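Local coordinates for protein putative aspartyl-tRNA synthetase (Leishmania major, PDB 6OD8) that probably catalyses the ATP-dependent joining of L-aspartate to tRNA(Asp), as a type 2 subfamily class II aminoacyl-tRNA synthetase, at residues Gln284-Arg289 and Gly519-Gly524; Tyr278-Leu283 and Asp315-Ile320; Pro457-Glu462 and Ala486-Asp491. All blocks are in the same frame, centred on the assembly; numbering follows the deposited sequence. Where two conformers were deposited one is given.

All three contacts lie in the class II synthetase region of the chain, gathered round three neighbouring inner strands of its large mixed sheet. Interactions 1 and 2 have centres about 7 Å apart, while the centre of interaction 3 is about 13 Å from the first and about 12 Å from the second. Strand 523-529 runs between 310-319 and 480-487, and so ties the three together. In sequence the segments of interactions 1 and 2 alternate, whereas interaction 2 closes before interaction 3 begins, and both segments of interaction 3 fall between those of interaction 1. Distant residues therefore meet in one compact region, and each contact touches the second subunit, placing this part of the sheet at the dimer interface.

Interaction 1 (Gln284-Arg289 and Gly519-Gly524); sequences QGDVPR and GAWPHG
Gln284 and Asp286 hold Ala520-His523 in a buried, polar loop-to-loop contact of the class II core, where the connection leaving helix 276-283 passes the approach to strand 523-529. Two side-chain acceptors on the first segment receive two N-H groups of one residue, Trp521. Trp521 N donates to Gln284 OE1 at 2.9 Å, the donor lying in the plane of the side-chain carbonyl and on a lone pair; the N-H points to it at 152°. The glutamine chain, bent at chi2, brings this oxygen also to 3.2 Å from Ala520 CA. The other end of the same amide lies over a face of the His523 imidazole, with Gln284 NE2 3.3 Å from His523 CE1, while its hydrogen bond goes to the backbone oxygen of Gln280. The imidazole is anchored through its rim, since His523 ND1 donates to Trp521 O at 2.7 Å and His523 NE2 is hydrogen-bonded to Gln280 NE2, consistent with the ring accepting there.

At the indole, Trp521 NE1 reaches Asp286 OD1 at 2.9 Å in an almost straight bond of 175°. Asp286 OD1 lies in the plane of the indole, yet is itself met from above its carboxylate plane, the two planes being nearly perpendicular (85°). Asp286 is gripped more strongly from the second subunit, by salt bridges to Arg94 and Arg110 there, which makes the indole bond one part of an interface cluster.

Next to this contact, the backbones of Pro522 and Gly524 pair with strand 310-319 and its end, the Trp521 ring makes a cation-pi contact with Arg319, and the His523 side chain packs against Leu283 of helix 276-283.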
loop_
_atom_site.group_PDB
_atom_site.type_symbol
_atom_site.label_atom_id
_atom_site.label_comp_id
_atom_site.label_asym_id
_atom_site.label_seq_id
_atom_site.Cartn_x
_atom_site.Cartn_y
_atom_site.Cartn_z
ATOM N N GLN A 284 -0.226 19.197 8.890
ATOM C CA GLN A 284 -0.603 20.601 8.989
ATOM C C GLN A 284 -1.885 20.918 8.227
ATOM O O GLN A 284 -2.373 22.051 8.315
ATOM C CB GLN A 284 0.553 21.490 8.498
ATOM C CG GLN A 284 1.933 21.118 9.102
ATOM C CD GLN A 284 1.891 20.666 10.560
ATOM O OE1 GLN A 284 1.176 21.233 11.380
ATOM N NE2 GLN A 284 2.662 19.635 10.882
ATOM N N GLY A 285 -2.436 19.956 7.489
ATOM C CA GLY A 285 -3.777 20.101 6.951
ATOM C C GLY A 285 -4.819 19.448 7.839
ATOM O O GLY A 285 -5.939 19.166 7.402
ATOM N N ASP A 286 -4.423 19.164 9.076
ATOM C CA ASP A 286 -5.243 18.682 10.196
ATOM C C ASP A 286 -5.573 17.197 10.113
ATOM O O ASP A 286 -6.439 16.723 10.862
ATOM C CB ASP A 286 -6.540 19.491 10.362
ATOM C CG ASP A 286 -6.263 20.944 10.781
ATOM O OD1 ASP A 286 -5.118 21.214 11.183
ATOM O OD2 ASP A 286 -7.167 21.806 10.686
ATOM N N VAL A 287 -4.897 16.428 9.275
ATOM C CA VAL A 287 -5.050 14.977 9.381
ATOM C C VAL A 287 -4.259 14.562 10.618
ATOM O O VAL A 287 -3.057 14.833 10.678
ATOM C CB VAL A 287 -4.543 14.249 8.124
ATOM C CG1 VAL A 287 -4.811 12.751 8.253
ATOM C CG2 VAL A 287 -5.196 14.810 6.853
ATOM N N PRO A 288 -4.868 13.922 11.623
ATOM C CA PRO A 288 -4.142 13.679 12.887
ATOM C C PRO A 288 -3.031 12.652 12.796
ATOM O O PRO A 288 -2.054 12.748 13.551
ATOM C CB PRO A 288 -5.238 13.170 13.839
ATOM C CG PRO A 288 -6.517 13.408 13.166
ATOM C CD PRO A 288 -6.276 13.499 11.697
ATOM N N ARG A 289 -3.165 11.637 11.940
ATOM C CA ARG A 289 -2.296 10.457 11.952
ATOM C C ARG A 289 -2.266 9.873 10.549
ATOM O O ARG A 289 -3.356 9.609 10.024
ATOM C CB ARG A 289 -2.842 9.377 12.903
ATOM C CG ARG A 289 -2.941 9.723 14.388
ATOM C CD ARG A 289 -3.803 8.692 15.135
ATOM N NE ARG A 289 -5.231 8.993 15.016
ATOM C CZ ARG A 289 -5.838 9.947 15.723
ATOM N NH1 ARG A 289 -5.152 10.667 16.597
ATOM N NH2 ARG A 289 -7.120 10.174 15.566
ATOM N N GLY A 519 -0.018 27.996 11.696
ATOM C CA GLY A 519 -0.349 27.153 12.822
ATOM C C GLY A 519 0.106 25.734 12.560
ATOM O O GLY A 519 -0.241 25.155 11.519
ATOM N N ALA A 520 0.880 25.157 13.468
ATOM C CA ALA A 520 1.403 23.813 13.261
ATOM C C ALA A 520 1.155 22.961 14.496
ATOM O O ALA A 520 1.252 23.448 15.625
ATOM C CB ALA A 520 2.911 23.828 12.952
ATOM N N TRP A 521 0.832 21.673 14.272
ATOM C CA TRP A 521 0.714 20.698 15.363
ATOM C C TRP A 521 2.089 20.135 15.736
ATOM O O TRP A 521 2.864 19.773 14.850
ATOM C CB TRP A 521 -0.190 19.527 14.942
ATOM C CG TRP A 521 -1.579 19.892 14.553
ATOM C CD1 TRP A 521 -2.031 20.168 13.306
ATOM C CD2 TRP A 521 -2.724 19.958 15.423
ATOM N NE1 TRP A 521 -3.398 20.435 13.330
ATOM C CE2 TRP A 521 -3.847 20.289 14.617
ATOM C CE3 TRP A 521 -2.920 19.730 16.793
ATOM C CZ2 TRP A 521 -5.139 20.449 15.150
ATOM C CZ3 TRP A 521 -4.220 19.877 17.315
ATOM C CH2 TRP A 521 -5.295 20.242 16.499
ATOM N N PRO A 522 2.399 20.001 17.034
ATOM C CA PRO A 522 3.548 19.165 17.424
ATOM C C PRO A 522 3.357 17.754 16.875
ATOM O O PRO A 522 2.250 17.214 16.887
ATOM C CB PRO A 522 3.528 19.194 18.961
ATOM C CG PRO A 522 2.690 20.450 19.343
ATOM C CD PRO A 522 1.654 20.545 18.194
ATOM N N HIS A 523 4.433 17.171 16.348
ATOM C CA HIS A 523 4.283 15.894 15.666
ATOM C C HIS A 523 5.622 15.174 15.591
ATOM O O HIS A 523 6.671 15.740 15.911
ATOM C CB HIS A 523 3.690 16.091 14.262
ATOM C CG HIS A 523 4.545 16.925 13.355
ATOM N ND1 HIS A 523 4.625 18.299 13.461
ATOM C CD2 HIS A 523 5.341 16.579 12.316
ATOM C CE1 HIS A 523 5.435 18.762 12.523
ATOM N NE2 HIS A 523 5.887 17.741 11.819
ATOM N N GLY A 524 5.561 13.897 15.195
ATOM C CA GLY A 524 6.735 13.053 15.045
ATOM C C GLY A 524 6.383 11.822 14.242
ATOM O O GLY A 524 5.229 11.616 13.876
#

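Interaction 2 (Tyr278-Leu283 and Asp315-Ile320); sequences YKQMVL and DVEMRI. With EDO (1,2-ethanediol), chain D.
Lys279 reaches from its helix to the strand with an ammonium group held by two partners: NZ bonds to Asp315 OD2 at 2.9 Å and to Val316 O at 3.0 Å. The carboxylate offers its anti lone pair, whereas the carbonyl is approached from above its plane. Glu317 OE1 completes a three-residue salt-bridge network, 3.5 Å from Lys279 NZ. The glutamate, bent at chi2 (80°), turns its carboxylate across the lysine chain, the two side chains crossing at about a right angle, bringing OE1 to 3.2 Å from Lys279 CE. Glu317 OE2 comes 3.6 Å from Gln280 CG and forms a salt bridge with Arg488, so the carboxylate is probably fixed between two cations.

Further along, Leu283 CD1 lies over the strand backbone, 3.5 Å from Met318 C, and touches the Glu317 CG methylene. A water joins Leu283 O to Arg319 NE, whose guanidinium is also held by Asp111 of the second subunit.

The local axes of helix 278-283 and strand 315-319 run 8.2 Å apart at 29°. The strand pairs with 289-297 on one edge and 523-529 on the other; Val316 and Met318, directed away from the helix, pack on helices 215-237 and 325-342 respectively.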
loop_
_atom_site.group_PDB
_atom_site.type_symbol
_atom_site.label_atom_id
_atom_site.label_comp_id
_atom_site.label_asym_id
_atom_site.label_seq_id
_atom_site.Cartn_x
_atom_site.Cartn_y
_atom_site.Cartn_z
ATOM N N TYR A 278 6.415 15.418 2.901
ATOM C CA TYR A 278 4.969 15.422 2.661
ATOM C C TYR A 278 4.192 14.876 3.852
ATOM O O TYR A 278 3.118 15.392 4.179
ATOM C CB TYR A 278 4.641 14.620 1.398
ATOM C CG TYR A 278 5.187 15.293 0.173
ATOM C CD1 TYR A 278 4.650 16.492 -0.266
ATOM C CD2 TYR A 278 6.251 14.744 -0.542
ATOM C CE1 TYR A 278 5.165 17.147 -1.370
ATOM C CE2 TYR A 278 6.762 15.399 -1.663
ATOM C CZ TYR A 278 6.223 16.585 -2.058
ATOM O OH TYR A 278 6.739 17.223 -3.163
ATOM N N LYS A 279 4.683 13.807 4.492
ATOM C CA LYS A 279 3.905 13.278 5.606
ATOM C C LYS A 279 3.825 14.277 6.758
ATOM O O LYS A 279 2.795 14.352 7.433
ATOM C CB LYS A 279 4.432 11.915 6.070
ATOM C CG LYS A 279 5.838 11.894 6.741
ATOM C CD LYS A 279 6.178 10.450 7.141
ATOM C CE LYS A 279 7.621 10.377 7.633
ATOM N NZ LYS A 279 7.875 9.132 8.416
ATOM N N GLN A 280 4.851 15.118 6.953
ATOM C CA GLN A 280 4.690 16.202 7.916
ATOM C C GLN A 280 3.703 17.261 7.425
ATOM O O GLN A 280 2.913 17.800 8.213
ATOM C CB GLN A 280 6.039 16.869 8.196
ATOM C CG GLN A 280 7.086 15.962 8.774
ATOM C CD GLN A 280 8.358 16.762 9.075
ATOM O OE1 GLN A 280 9.392 16.596 8.428
ATOM N NE2 GLN A 280 8.248 17.686 10.012
ATOM N N MET A 281 3.798 17.651 6.153
ATOM C CA MET A 281 2.926 18.703 5.653
ATOM C C MET A 281 1.459 18.302 5.739
ATOM O O MET A 281 0.603 19.152 5.984
ATOM C CB MET A 281 3.296 19.038 4.206
ATOM C CG MET A 281 4.748 19.567 4.099
ATOM S SD MET A 281 5.404 19.583 2.396
ATOM C CE MET A 281 4.294 20.835 1.798
ATOM N N VAL A 282 1.144 17.018 5.572
ATOM C CA VAL A 282 -0.262 16.619 5.604
ATOM C C VAL A 282 -0.839 16.784 7.004
ATOM O O VAL A 282 -2.013 17.120 7.164
ATOM C CB VAL A 282 -0.424 15.182 5.076
ATOM C CG1 VAL A 282 -1.896 14.744 5.161
ATOM C CG2 VAL A 282 0.036 15.119 3.620
ATOM N N LEU A 283 -0.022 16.585 8.044
ATOM C CA LEU A 283 -0.518 16.830 9.395
ATOM C C LEU A 283 -0.885 18.297 9.600
ATOM O O LEU A 283 -1.779 18.621 10.393
ATOM C CB LEU A 283 0.529 16.403 10.413
ATOM C CG LEU A 283 0.986 14.950 10.476
ATOM C CD1 LEU A 283 1.596 14.696 11.837
ATOM C CD2 LEU A 283 -0.104 13.942 10.169
ATOM N N ASP A 315 5.913 4.169 6.183
ATOM C CA ASP A 315 6.151 5.451 6.829
ATOM C C ASP A 315 4.950 5.826 7.678
ATOM O O ASP A 315 3.807 5.529 7.314
ATOM C CB ASP A 315 6.433 6.549 5.780
ATOM C CG ASP A 315 7.881 6.661 5.456
ATOM O OD1 ASP A 315 8.334 5.986 4.493
ATOM O OD2 ASP A 315 8.583 7.415 6.186
ATOM N N VAL A 316 5.223 6.464 8.815
ATOM C CA VAL A 316 4.206 6.852 9.782
ATOM C C VAL A 316 4.517 8.270 10.243
ATOM O O VAL A 316 5.683 8.616 10.468
ATOM C CB VAL A 316 4.167 5.865 10.981
ATOM C CG1 VAL A 316 3.163 6.322 12.049
ATOM C CG2 VAL A 316 3.830 4.430 10.515
ATOM N N GLU A 317 3.483 9.105 10.373
ATOM C CA GLU A 317 3.650 10.405 11.032
ATOM C C GLU A 317 2.392 10.682 11.848
ATOM O O GLU A 317 1.297 10.285 11.448
ATOM C CB GLU A 317 3.926 11.548 10.006
ATOM C CG GLU A 317 4.573 12.844 10.614
ATOM C CD GLU A 317 6.080 12.724 10.841
ATOM O OE1 GLU A 317 6.711 11.758 10.344
ATOM O OE2 GLU A 317 6.653 13.611 11.510
ATOM N N MET A 318 2.549 11.338 13.010
ATOM C CA MET A 318 1.399 11.534 13.888
ATOM C C MET A 318 1.598 12.763 14.767
ATOM O O MET A 318 2.728 13.125 15.099
ATOM C CB MET A 318 1.183 10.305 14.781
ATOM C CG MET A 318 2.454 9.999 15.619
ATOM S SD MET A 318 2.272 8.493 16.578
ATOM C CE MET A 318 1.341 9.193 17.949
ATOM N N ARG A 319 0.482 13.395 15.160
ATOM C CA ARG A 319 0.550 14.423 16.191
ATOM C C ARG A 319 1.074 13.846 17.494
ATOM O O ARG A 319 0.854 12.676 17.812
ATOM C CB ARG A 319 -0.826 15.003 16.492
ATOM C CG ARG A 319 -1.518 15.656 15.385
ATOM C CD ARG A 319 -2.853 16.108 15.922
ATOM N NE ARG A 319 -3.655 16.601 14.841
ATOM C CZ ARG A 319 -4.946 16.837 14.941
ATOM N NH1 ARG A 319 -5.576 16.622 16.098
ATOM N NH2 ARG A 319 -5.590 17.276 13.883
ATOM N N ILE A 320 1.715 14.693 18.295
ATOM C CA ILE A 320 2.025 14.326 19.668
ATOM C C ILE A 320 1.409 15.354 20.603
ATOM O O ILE A 320 1.357 16.548 20.290
ATOM C CB ILE A 320 3.536 14.179 19.924
ATOM C CG1 ILE A 320 4.271 15.482 19.710
ATOM C CG2 ILE A 320 4.139 13.142 18.999
ATOM C CD1 ILE A 320 5.655 15.449 20.337
HETATM C C1 EDO D . 11.703 4.296 5.425
HETATM O O1 EDO D . 13.056 4.748 5.522
HETATM C C2 EDO D . 11.209 4.738 4.072
HETATM O O2 EDO D . 10.974 6.139 4.072
HETATM O O HOH W 1 -2.880 16.988 12.297
#

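Interaction 3 (Pro457-Glu462 and Ala486-Asp491); sequences PFYTME and AQRIHD. With EDO (1,2-ethanediol), chain F; EDO (1,2-ethanediol), chain C.
A single beta bridge between Thr460 and Arg488 fastens the loop before strand 472-477 to segment 486-491, which continues from strand 480-487; a type I turn, Pro457 to Thr460, ends on the bridging threonine. Two backbone bonds make the bridge. Ile489 N donates to Tyr459 O at 2.9 Å, and Met461 N donates to Gln487 O at the same 2.9 Å but more nearly straight, 174° against 142°. Tyr459 O also receives a CA-H contact from Arg488 CA at 3.2 Å.

The Met461 side chain leaves the backbone with CG anti to N (chi1 -176°), then bends twice so that CE ends 3.5 Å from Arg488 O and close to Gln487 NE2. The Gln487 chain crosses it obliquely, its amide held by Ser65 and Val63 of the second subunit. On the turn side, Ile489 CD1 touches two loop carbonyls, 3.5 Å from both Phe458 O and Thr460 O. Arg488 runs beside Tyr459, NH1 meeting the ring edge at CE1 (3.9 Å), while Arg488 NE forms a salt bridge with Glu317. A water bonds to Thr460 OG1 and, weakly, to Arg488 NH1.

Main-chain bonds thus set the position of the loop, while Ile489 packs on carbonyls of the loop and Met461 on that of Arg488. The dimer partner's grip on Gln487 and the Glu317 salt bridge to Arg488 tie these consecutive side chains to different surroundings, consistent with a well-fixed junction.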
loop_
_atom_site.group_PDB
_atom_site.type_symbol
_atom_site.label_atom_id
_atom_site.label_comp_id
_atom_site.label_asym_id
_atom_site.label_seq_id
_atom_site.Cartn_x
_atom_site.Cartn_y
_atom_site.Cartn_z
ATOM N N PRO A 457 18.976 14.615 11.229
ATOM C CA PRO A 457 18.632 15.628 10.224
ATOM C C PRO A 457 18.191 16.946 10.844
ATOM O O PRO A 457 17.864 17.039 12.026
ATOM C CB PRO A 457 17.458 14.973 9.467
ATOM C CG PRO A 457 17.555 13.552 9.729
ATOM C CD PRO A 457 18.147 13.405 11.098
ATOM N N PHE A 458 18.125 17.972 9.984
ATOM C CA PHE A 458 17.841 19.335 10.427
ATOM C C PHE A 458 16.445 19.465 11.036
ATOM O O PHE A 458 16.213 20.367 11.847
ATOM C CB PHE A 458 18.011 20.326 9.251
ATOM C CG PHE A 458 16.974 20.170 8.165
ATOM C CD1 PHE A 458 15.852 20.991 8.138
ATOM C CD2 PHE A 458 17.105 19.187 7.188
ATOM C CE1 PHE A 458 14.883 20.834 7.162
ATOM C CE2 PHE A 458 16.136 19.022 6.196
ATOM C CZ PHE A 458 15.025 19.847 6.183
ATOM N N TYR A 459 15.500 18.609 10.644
ATOM C CA TYR A 459 14.129 18.690 11.155
ATOM C C TYR A 459 13.924 17.970 12.497
ATOM O O TYR A 459 12.793 17.917 12.986
ATOM C CB TYR A 459 13.134 18.139 10.124
ATOM C CG TYR A 459 13.505 16.813 9.494
ATOM C CD1 TYR A 459 13.305 15.609 10.172
ATOM C CD2 TYR A 459 14.051 16.761 8.218
ATOM C CE1 TYR A 459 13.652 14.408 9.604
ATOM C CE2 TYR A 459 14.386 15.541 7.627
ATOM C CZ TYR A 459 14.190 14.383 8.330
ATOM O OH TYR A 459 14.529 13.169 7.793
ATOM N N THR A 460 14.978 17.438 13.114
ATOM C CA THR A 460 14.839 16.730 14.389
ATOM C C THR A 460 14.855 17.713 15.561
ATOM O O THR A 460 15.782 18.523 15.680
ATOM C CB THR A 460 15.979 15.734 14.545
ATOM O OG1 THR A 460 16.018 14.896 13.384
ATOM C CG2 THR A 460 15.775 14.877 15.805
ATOM N N MET A 461 13.855 17.613 16.449
ATOM C CA MET A 461 13.792 18.477 17.630
ATOM C C MET A 461 14.897 18.130 18.620
ATOM O O MET A 461 15.081 16.961 18.968
ATOM C CB MET A 461 12.425 18.350 18.315
ATOM C CG MET A 461 12.223 19.298 19.523
ATOM S SD MET A 461 11.942 21.005 19.043
ATOM C CE MET A 461 10.181 20.918 18.594
ATOM N N GLU A 462 15.638 19.154 19.073
ATOM C CA GLU A 462 16.681 18.958 20.077
ATOM C C GLU A 462 16.082 18.859 21.489
ATOM O O GLU A 462 14.999 19.378 21.770
ATOM C CB GLU A 462 17.697 20.111 20.017
ATOM C CG GLU A 462 18.561 20.091 18.749
ATOM C CD GLU A 462 19.158 21.451 18.398
ATOM O OE1 GLU A 462 19.046 22.397 19.213
ATOM O OE2 GLU A 462 19.743 21.576 17.296
ATOM N N ALA A 486 11.407 10.265 15.578
ATOM C CA ALA A 486 11.738 11.498 16.287
ATOM C C ALA A 486 10.552 12.441 16.332
ATOM O O ALA A 486 9.643 12.376 15.494
ATOM C CB ALA A 486 12.902 12.232 15.626
ATOM N N GLN A 487 10.594 13.339 17.311
ATOM C CA GLN A 487 9.813 14.565 17.228
ATOM C C GLN A 487 10.432 15.504 16.195
ATOM O O GLN A 487 11.655 15.724 16.180
ATOM C CB GLN A 487 9.752 15.267 18.594
ATOM C CG GLN A 487 8.930 16.553 18.541
ATOM C CD GLN A 487 8.876 17.323 19.868
ATOM O OE1 GLN A 487 9.563 16.990 20.840
ATOM N NE2 GLN A 487 8.029 18.348 19.914
ATOM N N ARG A 488 9.580 16.100 15.355
ATOM C CA ARG A 488 10.031 17.085 14.381
ATOM C C ARG A 488 9.995 18.487 14.984
ATOM O O ARG A 488 9.320 18.743 15.983
ATOM C CB ARG A 488 9.151 17.078 13.126
ATOM C CG ARG A 488 8.700 15.680 12.655
ATOM C CD ARG A 488 9.874 14.758 12.351
ATOM N NE ARG A 488 9.370 13.472 11.854
ATOM C CZ ARG A 488 10.090 12.367 11.696
ATOM N NH1 ARG A 488 11.392 12.315 12.011
ATOM N NH2 ARG A 488 9.480 11.291 11.231
ATOM N N ILE A 489 10.666 19.416 14.312
ATOM C CA ILE A 489 10.618 20.829 14.691
ATOM C C ILE A 489 9.403 21.431 13.993
ATOM O O ILE A 489 9.382 21.544 12.761
ATOM C CB ILE A 489 11.904 21.566 14.299
ATOM C CG1 ILE A 489 13.118 20.959 15.021
ATOM C CG2 ILE A 489 11.782 23.066 14.595
ATOM C CD1 ILE A 489 14.452 21.613 14.647
ATOM N N HIS A 490 8.383 21.813 14.763
ATOM C CA HIS A 490 7.169 22.337 14.139
ATOM C C HIS A 490 7.151 23.858 14.113
ATOM O O HIS A 490 6.218 24.453 13.562
ATOM C CB HIS A 490 5.910 21.785 14.833
ATOM C CG HIS A 490 5.836 22.102 16.289
ATOM N ND1 HIS A 490 6.662 21.512 17.224
ATOM C CD2 HIS A 490 5.048 22.966 16.974
ATOM C CE1 HIS A 490 6.386 22.000 18.420
ATOM N NE2 HIS A 490 5.419 22.893 18.296
ATOM N N ASP A 491 8.191 24.500 14.662
ATOM C CA ASP A 491 8.313 25.948 14.626
ATOM C C ASP A 491 9.157 26.364 13.429
ATOM O O ASP A 491 10.332 25.976 13.356
ATOM C CB ASP A 491 8.971 26.465 15.898
ATOM C CG ASP A 491 9.158 27.971 15.876
ATOM O OD1 ASP A 491 8.170 28.670 16.145
ATOM O OD2 ASP A 491 10.284 28.451 15.585
HETATM C C1 EDO F . 15.663 24.045 19.421
HETATM O O1 EDO F . 16.778 23.567 20.200
HETATM C C2 EDO F . 14.871 22.857 18.861
HETATM O O2 EDO F . 15.739 21.982 18.127
HETATM C C1 EDO C . 20.006 25.329 16.583
HETATM O O1 EDO C . 19.372 24.150 16.065
HETATM C C2 EDO C . 19.689 25.484 18.071
HETATM O O2 EDO C . 20.599 24.707 18.860
HETATM O O HOH W 2 13.973 13.345 12.687
#